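Local coordinates for latency-associated nuclear antigen (Murid herpesvirus 4, PDB 4BLG), which probably binds viral DNA through the C-terminal domain described here, a dimeric alpha/beta domain of the LANA1-like family, at residues K56-Q59 with L64-P67. Sequence-based numbering, arbitrary orientation.
Sequences KCIQ and LSTP
The side-chain amide of Gln59 lies against the backbone of Ser65 and uses both of its ends there, a worked example of how a glutamine amide can imitate a strand by pairing with the N and O of one residue. Gln59 OE1 accepts a hydrogen bond from Ser65 N at 3.0 Å, and Gln59 NE2 gives a hydrogen to Ser65 O, also at 3.0 Å. Both bonds are nearly straight at hydrogen, 163° and 167°. The fit is not coplanar, however: Ser65 N approaches from above the plane of the Gln59 carbonyl, whereas Ser65 O stays close to the amide plane. A bend in the glutamine chain, chi2 -71°, turns the amide back to the strand.

Beside this pair, Ser65 points its CB at the opposing segment and its hydroxyl donates to Ile58 O. This 2.7 Å bond from Ser65 OG reaches Ile58 O in the carbonyl plane, while CG2 of Ile58 packs on the same hydroxyl oxygen at 3.5 Å. Thus Ser65 is gripped through its N, O and OG.

Further out, Gln59 NE2 also bonds to His55 O, tying the amide to the last turn of the helix, and Ser65 OG pairs with Ser88 OG on strand 84-90. An inverse gamma turn centred on Ile58, closed by a weak bond from Gln59 N to Cys57 O, takes the chain out of the helix and leaves Ile58 O directed at the serine hydroxyl. The contact closes a short helix-loop-strand connection, joining the end of helix 48-57 to strand 64-70, an outermost strand of the chain's four-stranded antiparallel sheet in the LANA DNA-binding domain.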
# COMPACT_ATOMS: atom_id res chain seq x y z
N LYS A 56 -8.26 6.39 11.85
CA LYS A 56 -8.78 6.03 13.17
C LYS A 56 -10.11 5.26 13.03
O LYS A 56 -10.44 4.41 13.84
CB LYS A 56 -8.91 7.25 14.13
CG LYS A 56 -7.59 8.02 14.50
CD LYS A 56 -6.73 7.41 15.65
CE LYS A 56 -5.46 8.27 15.87
NZ LYS A 56 -4.17 7.54 16.06
N CYS A 57 -10.87 5.54 11.96
CA CYS A 57 -12.20 4.94 11.80
C CYS A 57 -12.28 3.57 11.11
O CYS A 57 -13.07 2.72 11.52
CB CYS A 57 -13.12 5.91 11.06
SG CYS A 57 -13.56 7.34 12.06
N ILE A 58 -11.49 3.35 10.06
CA ILE A 58 -11.55 2.10 9.32
C ILE A 58 -10.67 1.05 9.99
O ILE A 58 -9.59 0.68 9.49
CB ILE A 58 -11.16 2.29 7.84
CG1 ILE A 58 -12.09 3.33 7.20
CG2 ILE A 58 -11.27 0.98 7.07
CD1 ILE A 58 -11.64 3.83 5.84
N GLN A 59 -11.15 0.59 11.14
CA GLN A 59 -10.44 -0.38 11.97
C GLN A 59 -11.46 -1.31 12.62
O GLN A 59 -12.50 -0.87 13.09
CB GLN A 59 -9.65 0.33 13.06
CG GLN A 59 -8.62 1.33 12.57
CD GLN A 59 -7.43 0.68 11.90
OE1 GLN A 59 -7.37 -0.55 11.75
NE2 GLN A 59 -6.46 1.50 11.50
N LEU A 64 -8.13 -3.83 8.80
CA LEU A 64 -6.98 -3.21 9.45
C LEU A 64 -6.40 -2.17 8.52
O LEU A 64 -6.15 -2.45 7.35
CB LEU A 64 -5.93 -4.26 9.79
CG LEU A 64 -6.44 -5.53 10.47
CD1 LEU A 64 -5.29 -6.49 10.70
CD2 LEU A 64 -7.13 -5.23 11.79
N SER A 65 -6.19 -0.96 9.03
CA SER A 65 -5.67 0.10 8.20
C SER A 65 -4.30 0.60 8.66
O SER A 65 -4.02 0.71 9.85
CB SER A 65 -6.64 1.28 8.13
OG SER A 65 -7.84 0.89 7.48
N THR A 66 -3.47 0.88 7.67
CA THR A 66 -2.16 1.46 7.89
C THR A 66 -2.31 2.91 8.32
O THR A 66 -3.38 3.51 8.16
CB THR A 66 -1.38 1.48 6.59
OG1 THR A 66 -2.05 2.33 5.65
CG2 THR A 66 -1.27 0.10 6.01
N PRO A 67 -1.24 3.48 8.88
CA PRO A 67 -1.23 4.94 9.04
C PRO A 67 -1.27 5.61 7.68
O PRO A 67 -1.16 4.93 6.64
CB PRO A 67 0.09 5.22 9.75
CG PRO A 67 0.87 3.95 9.71
CD PRO A 67 -0.09 2.84 9.53